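Long-range contact in pyridine nucleotide-disulfide oxidoreductase-like protein (Myceliophthora thermophila, PDB 5MQ6), which uses FAD and NADPH to insert one oxygen atom beside the carbonyl of ketones, especially bulky polycyclic ones, giving esters or lactones: residues A[73-84]-A[210-221]. Numbering follows the deposited sequence.
Sequences VKDGSRYKFIIL and RELKLQARYVLL. With FAD (flavin-adenine dinucleotide), chain B.
The side chains of R78 and Q215 leave neighbouring parallel strands on the same face and travel together. A chi1 of -67° sets R78 CG beside its backbone N, 4.1 Å from Q215 CB; the chain then runs extended, CD skirting Q215 OE1 and CZ standing 3.5 Å from it. That oxygen lies at the guanidinium edge, near its plane, gripped side-on by NE and NH2 (3.0 Å for NH2). Both nitrogens approach from the same face of the amide plane, while Q215 NE2 bonds S196 on strand 194-201. Beyond the corners at K80 and R217 the pairing resumes, with I82 N on Y218 O and L220 N on I82 O. Here 81-84 is the first strand of the Rossmann-type FAD-binding fold, leading into a GxGxxG sequence, and L84 CD2 reaches the adenine at C5A of FAD (3.6 Å). The F81 and Y218 rings, tilted only 17° from one another, hardly overlap, their centroids 5.0 Å apart, and I82 CD1 rests on A216 CB at 3.6 Å. At the far end R210, bent at chi3 (76°), holds V73 O end-on through NH1 and NH2 (2.9 Å for NH2); a leucine here would probably deprive that carbonyl of both donors and E201 of its salt-bridge mate.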
loop_
_atom_site.group_PDB
_atom_site.type_symbol
_atom_site.label_atom_id
_atom_site.label_comp_id
_atom_site.label_asym_id
_atom_site.label_seq_id
_atom_site.Cartn_x
_atom_site.Cartn_y
_atom_site.Cartn_z
ATOM N N VAL A 73 25.589 -4.702 -13.875
ATOM C CA VAL A 73 25.954 -5.313 -12.592
ATOM C C VAL A 73 26.499 -6.731 -12.834
ATOM O O VAL A 73 25.909 -7.567 -13.561
ATOM C CB VAL A 73 24.776 -5.311 -11.589
ATOM C CG1 VAL A 73 25.059 -6.188 -10.379
ATOM C CG2 VAL A 73 24.495 -3.901 -11.156
ATOM N N LYS A 74 27.645 -7.021 -12.207
ATOM C CA LYS A 74 28.255 -8.340 -12.416
ATOM C C LYS A 74 27.680 -9.407 -11.528
ATOM O O LYS A 74 27.391 -9.148 -10.334
ATOM C CB LYS A 74 29.749 -8.289 -12.189
ATOM C CG LYS A 74 30.466 -7.296 -13.050
ATOM C CD LYS A 74 31.870 -7.197 -12.536
ATOM C CE LYS A 74 32.776 -6.699 -13.598
ATOM N NZ LYS A 74 33.189 -5.329 -13.281
ATOM N N ASP A 75 27.526 -10.592 -12.096
ATOM C CA ASP A 75 27.196 -11.781 -11.329
ATOM C C ASP A 75 28.287 -11.986 -10.263
ATOM O O ASP A 75 29.440 -11.721 -10.509
ATOM C CB ASP A 75 27.066 -12.973 -12.281
ATOM C CG ASP A 75 26.424 -14.202 -11.677
ATOM O OD1 ASP A 75 25.868 -14.148 -10.567
ATOM O OD2 ASP A 75 26.473 -15.275 -12.371
ATOM N N GLY A 76 27.865 -12.366 -9.054
ATOM C CA GLY A 76 28.754 -12.536 -7.902
ATOM C C GLY A 76 29.239 -11.345 -7.119
ATOM O O GLY A 76 30.134 -11.471 -6.329
ATOM N N SER A 77 28.701 -10.195 -7.425
ATOM C CA SER A 77 28.922 -8.936 -6.737
ATOM C C SER A 77 28.504 -8.954 -5.245
ATOM O O SER A 77 27.561 -9.622 -4.905
ATOM C CB SER A 77 28.119 -7.845 -7.472
ATOM O OG SER A 77 28.871 -7.402 -8.529
ATOM N N ARG A 78 29.246 -8.217 -4.397
ATOM C CA ARG A 78 29.072 -8.156 -2.934
ATOM C C ARG A 78 28.892 -6.715 -2.521
ATOM O O ARG A 78 29.603 -5.826 -3.009
ATOM C CB ARG A 78 30.311 -8.673 -2.198
ATOM C CG ARG A 78 30.519 -10.130 -2.422
ATOM C CD ARG A 78 31.735 -10.686 -1.659
ATOM N NE ARG A 78 31.419 -12.084 -1.492
ATOM C CZ ARG A 78 32.070 -12.916 -0.730
ATOM N NH1 ARG A 78 33.128 -12.494 -0.029
ATOM N NH2 ARG A 78 31.671 -14.170 -0.706
ATOM N N TYR A 79 27.979 -6.471 -1.592
ATOM C CA TYR A 79 27.674 -5.133 -1.159
ATOM C C TYR A 79 27.549 -5.152 0.357
ATOM O O TYR A 79 27.458 -6.224 0.965
ATOM C CB TYR A 79 26.350 -4.645 -1.753
ATOM C CG TYR A 79 26.364 -4.650 -3.245
ATOM C CD1 TYR A 79 26.047 -5.777 -3.920
ATOM C CD2 TYR A 79 26.840 -3.567 -3.968
ATOM C CE1 TYR A 79 26.127 -5.832 -5.303
ATOM C CE2 TYR A 79 26.948 -3.612 -5.374
ATOM C CZ TYR A 79 26.558 -4.747 -6.029
ATOM O OH TYR A 79 26.643 -4.900 -7.414
ATOM N N LYS A 80 27.527 -3.984 0.982
ATOM C CA LYS A 80 27.296 -3.973 2.441
ATOM C C LYS A 80 25.779 -4.157 2.676
ATOM O O LYS A 80 25.379 -5.041 3.387
ATOM C CB LYS A 80 27.842 -2.671 3.022
ATOM C CG LYS A 80 27.744 -2.479 4.552
ATOM C CD LYS A 80 28.446 -1.187 4.929
ATOM C CE LYS A 80 28.535 -1.067 6.482
ATOM N NZ LYS A 80 29.120 0.239 6.822
ATOM N N PHE A 81 24.962 -3.252 2.106
ATOM C CA PHE A 81 23.510 -3.291 2.184
ATOM C C PHE A 81 22.906 -3.555 0.772
ATOM O O PHE A 81 23.250 -2.890 -0.219
ATOM C CB PHE A 81 22.940 -1.936 2.668
ATOM C CG PHE A 81 23.383 -1.562 4.032
ATOM C CD1 PHE A 81 22.743 -2.065 5.149
ATOM C CD2 PHE A 81 24.496 -0.736 4.224
ATOM C CE1 PHE A 81 23.194 -1.764 6.423
ATOM C CE2 PHE A 81 24.955 -0.438 5.522
ATOM C CZ PHE A 81 24.305 -0.991 6.621
ATOM N N ILE A 82 21.997 -4.504 0.712
ATOM C CA ILE A 82 21.035 -4.569 -0.392
ATOM C C ILE A 82 19.675 -4.141 0.112
ATOM O O ILE A 82 19.130 -4.669 1.091
ATOM C CB ILE A 82 20.999 -5.907 -1.119
ATOM C CG1 ILE A 82 22.339 -6.080 -1.903
ATOM C CG2 ILE A 82 19.779 -5.902 -2.094
ATOM C CD1 ILE A 82 22.569 -7.523 -2.354
ATOM N N ILE A 83 19.140 -3.163 -0.598
ATOM C CA ILE A 83 17.766 -2.698 -0.402
ATOM C C ILE A 83 16.856 -3.213 -1.531
ATOM O O ILE A 83 17.139 -2.951 -2.691
ATOM C CB ILE A 83 17.720 -1.169 -0.394
ATOM C CG1 ILE A 83 18.571 -0.648 0.801
ATOM C CG2 ILE A 83 16.257 -0.655 -0.299
ATOM C CD1 ILE A 83 18.802 0.853 0.787
ATOM N N LEU A 84 15.775 -3.901 -1.176
ATOM C CA LEU A 84 14.829 -4.371 -2.177
ATOM C C LEU A 84 13.726 -3.354 -2.213
ATOM O O LEU A 84 13.035 -3.116 -1.209
ATOM C CB LEU A 84 14.284 -5.754 -1.824
ATOM C CG LEU A 84 13.495 -6.573 -2.836
ATOM C CD1 LEU A 84 13.427 -8.042 -2.454
ATOM C CD2 LEU A 84 12.054 -6.127 -2.851
ATOM N N ARG A 210 19.372 -11.757 -17.596
ATOM C CA ARG A 210 20.655 -12.121 -16.932
ATOM C C ARG A 210 20.293 -12.683 -15.556
ATOM O O ARG A 210 19.474 -12.102 -14.845
ATOM C CB ARG A 210 21.487 -10.877 -16.791
ATOM C CG ARG A 210 21.971 -10.400 -18.153
ATOM C CD ARG A 210 22.650 -9.085 -18.071
ATOM N NE ARG A 210 23.982 -9.287 -17.510
ATOM C CZ ARG A 210 24.494 -8.765 -16.395
ATOM N NH1 ARG A 210 23.812 -7.941 -15.630
ATOM N NH2 ARG A 210 25.773 -9.097 -16.064
ATOM N N GLU A 211 20.777 -13.858 -15.229
ATOM C CA GLU A 211 20.629 -14.415 -13.939
ATOM C C GLU A 211 21.810 -13.910 -13.133
ATOM O O GLU A 211 22.970 -14.017 -13.596
ATOM C CB GLU A 211 20.635 -15.901 -14.023
ATOM C CG GLU A 211 19.400 -16.386 -14.763
ATOM C CD GLU A 211 18.106 -16.195 -14.001
ATOM O OE1 GLU A 211 18.017 -16.459 -12.808
ATOM O OE2 GLU A 211 17.158 -15.781 -14.622
ATOM N N LEU A 212 21.503 -13.325 -11.959
ATOM C CA LEU A 212 22.509 -12.762 -11.056
ATOM C C LEU A 212 22.381 -13.322 -9.652
ATOM O O LEU A 212 21.236 -13.567 -9.184
ATOM C CB LEU A 212 22.492 -11.243 -11.031
ATOM C CG LEU A 212 22.613 -10.553 -12.376
ATOM C CD1 LEU A 212 22.032 -9.150 -12.202
ATOM C CD2 LEU A 212 24.038 -10.423 -12.824
ATOM N N LYS A 213 23.568 -13.582 -9.053
ATOM C CA LYS A 213 23.709 -13.883 -7.659
ATOM C C LYS A 213 24.435 -12.731 -6.984
ATOM O O LYS A 213 25.568 -12.406 -7.358
ATOM C CB LYS A 213 24.446 -15.152 -7.446
ATOM C CG LYS A 213 24.545 -15.539 -5.963
ATOM C CD LYS A 213 25.097 -16.940 -5.778
ATOM C CE LYS A 213 25.777 -17.053 -4.463
ATOM N NZ LYS A 213 26.020 -18.469 -4.177
ATOM N N LEU A 214 23.778 -12.105 -6.002
ATOM C CA LEU A 214 24.333 -10.912 -5.381
ATOM C C LEU A 214 24.412 -11.167 -3.928
ATOM O O LEU A 214 23.506 -11.773 -3.400
ATOM C CB LEU A 214 23.483 -9.711 -5.640
ATOM C CG LEU A 214 23.153 -9.426 -7.071
ATOM C CD1 LEU A 214 22.115 -8.346 -7.250
ATOM C CD2 LEU A 214 24.414 -9.027 -7.826
ATOM N N GLN A 215 25.498 -10.720 -3.301
ATOM C CA GLN A 215 25.651 -10.914 -1.881
ATOM C C GLN A 215 25.713 -9.652 -1.061
ATOM O O GLN A 215 26.123 -8.618 -1.546
ATOM C CB GLN A 215 26.860 -11.768 -1.592
ATOM C CG GLN A 215 26.717 -13.200 -2.137
ATOM C CD GLN A 215 27.881 -14.059 -1.735
ATOM O OE1 GLN A 215 29.031 -13.814 -2.105
ATOM N NE2 GLN A 215 27.592 -15.051 -0.925
ATOM N N ALA A 216 25.269 -9.737 0.177
ATOM C CA ALA A 216 25.292 -8.572 1.070
ATOM C C ALA A 216 25.419 -8.959 2.509
ATOM O O ALA A 216 24.927 -10.002 2.883
ATOM C CB ALA A 216 24.015 -7.744 0.895
ATOM N N ARG A 217 25.893 -8.046 3.345
ATOM C CA ARG A 217 25.936 -8.302 4.818
ATOM C C ARG A 217 24.550 -8.153 5.413
ATOM O O ARG A 217 24.181 -8.885 6.264
ATOM C CB ARG A 217 26.883 -7.265 5.486
ATOM C CG ARG A 217 28.324 -7.444 5.005
ATOM C CD ARG A 217 29.139 -6.388 5.735
ATOM N NE ARG A 217 30.509 -6.437 5.429
ATOM C CZ ARG A 217 31.425 -5.600 5.864
ATOM N NH1 ARG A 217 31.126 -4.653 6.729
ATOM N NH2 ARG A 217 32.675 -5.801 5.480
ATOM N N TYR A 218 23.794 -7.172 4.937
ATOM C CA TYR A 218 22.464 -6.888 5.362
ATOM C C TYR A 218 21.497 -6.823 4.184
ATOM O O TYR A 218 21.869 -6.243 3.088
ATOM C CB TYR A 218 22.478 -5.502 5.975
ATOM C CG TYR A 218 23.094 -5.324 7.322
ATOM C CD1 TYR A 218 22.369 -5.552 8.509
ATOM C CD2 TYR A 218 24.404 -4.840 7.458
ATOM C CE1 TYR A 218 22.904 -5.281 9.768
ATOM C CE2 TYR A 218 24.929 -4.601 8.708
ATOM C CZ TYR A 218 24.201 -4.797 9.834
ATOM O OH TYR A 218 24.860 -4.529 11.031
ATOM N N VAL A 219 20.284 -7.312 4.415
ATOM C CA VAL A 219 19.216 -7.128 3.429
ATOM C C VAL A 219 18.087 -6.366 4.083
ATOM O O VAL A 219 17.602 -6.746 5.073
ATOM C CB VAL A 219 18.698 -8.454 2.861
ATOM C CG1 VAL A 219 17.429 -8.279 1.980
ATOM C CG2 VAL A 219 19.800 -9.184 2.113
ATOM N N LEU A 220 17.691 -5.264 3.486
ATOM C CA LEU A 220 16.600 -4.413 3.974
ATOM C C LEU A 220 15.421 -4.488 2.949
ATOM O O LEU A 220 15.551 -4.026 1.813
ATOM C CB LEU A 220 17.154 -3.018 4.010
ATOM C CG LEU A 220 18.121 -2.594 5.096
ATOM C CD1 LEU A 220 18.640 -3.563 6.044
ATOM C CD2 LEU A 220 18.903 -1.369 4.819
ATOM N N LEU A 221 14.284 -5.015 3.344
ATOM C CA LEU A 221 13.157 -5.096 2.411
ATOM C C LEU A 221 12.286 -3.847 2.523
ATOM O O LEU A 221 11.789 -3.520 3.597
ATOM C CB LEU A 221 12.320 -6.306 2.683
ATOM C CG LEU A 221 13.037 -7.627 2.685
ATOM C CD1 LEU A 221 11.989 -8.658 3.010
ATOM C CD2 LEU A 221 13.830 -8.053 1.469
HETATM P PA FAD B . 6.501 0.605 -3.398
HETATM O O1A FAD B . 5.459 -0.412 -3.725
HETATM O O2A FAD B . 6.307 2.067 -3.755
HETATM O O5B FAD B . 7.879 0.133 -4.073
HETATM C C5B FAD B . 8.311 -1.178 -3.926
HETATM C C4B FAD B . 8.983 -1.607 -5.213
HETATM O O4B FAD B . 9.608 -2.877 -4.948
HETATM C C3B FAD B . 8.064 -1.812 -6.414
HETATM O O3B FAD B . 8.640 -1.239 -7.560
HETATM C C2B FAD B . 7.991 -3.306 -6.559
HETATM O O2B FAD B . 7.768 -3.713 -7.888
HETATM C C1B FAD B . 9.352 -3.718 -6.041
HETATM N N9A FAD B . 9.409 -5.104 -5.646
HETATM C C8A FAD B . 8.565 -5.741 -4.785
HETATM N N7A FAD B . 8.930 -7.018 -4.720
HETATM C C5A FAD B . 9.979 -7.246 -5.528
HETATM C C6A FAD B . 10.819 -8.416 -5.842
HETATM N N6A FAD B . 10.646 -9.632 -5.369
HETATM N N1A FAD B . 11.814 -8.148 -6.648
HETATM C C2A FAD B . 12.034 -6.929 -7.196
HETATM N N3A FAD B . 11.349 -5.827 -6.992
HETATM C C4A FAD B . 10.275 -5.972 -6.155
HETATM N N1 FAD B . -0.241 5.600 0.213
HETATM C C2 FAD B . -0.374 6.755 0.944
HETATM O O2 FAD B . -0.001 6.802 2.109
HETATM N N3 FAD B . -0.915 7.851 0.394
HETATM C C4 FAD B . -1.337 7.826 -0.880
HETATM O O4 FAD B . -1.815 8.861 -1.327
HETATM C C4X FAD B . -1.241 6.641 -1.750
HETATM N N5 FAD B . -1.683 6.568 -3.050
HETATM C C5X FAD B . -1.525 5.400 -3.720
HETATM C C6 FAD B . -1.998 5.279 -5.116
HETATM C C7 FAD B . -1.784 3.967 -5.757
HETATM C C7M FAD B . -2.222 3.731 -7.184
HETATM C C8 FAD B . -1.157 2.813 -5.049
HETATM C C8M FAD B . -0.924 1.452 -5.703
HETATM C C9 FAD B . -0.738 2.961 -3.742
HETATM C C9A FAD B . -0.899 4.200 -3.060
HETATM N N10 FAD B . -0.475 4.282 -1.722
HETATM C C10 FAD B . -0.618 5.506 -1.064
HETATM C "C1'" FAD B . 0.213 3.168 -1.031
HETATM C "C2'" FAD B . 1.713 3.207 -1.544
HETATM O "O2'" FAD B . 2.078 1.901 -2.013
HETATM C "C3'" FAD B . 2.749 3.739 -0.495
HETATM O "O3'" FAD B . 2.390 5.070 -0.116
HETATM C "C4'" FAD B . 4.217 3.894 -0.960
HETATM O "O4'" FAD B . 4.394 4.452 -2.337
HETATM C "C5'" FAD B . 4.957 2.548 -0.815
HETATM O "O5'" FAD B . 6.389 2.840 -0.865
HETATM P P FAD B . 7.302 1.503 -0.804
HETATM O O1P FAD B . 8.700 1.962 -1.359
HETATM O O2P FAD B . 7.098 0.911 0.597
HETATM O O3P FAD B . 6.571 0.419 -1.804
HETATM O O HOH W 1 24.279 -16.339 -14.014
#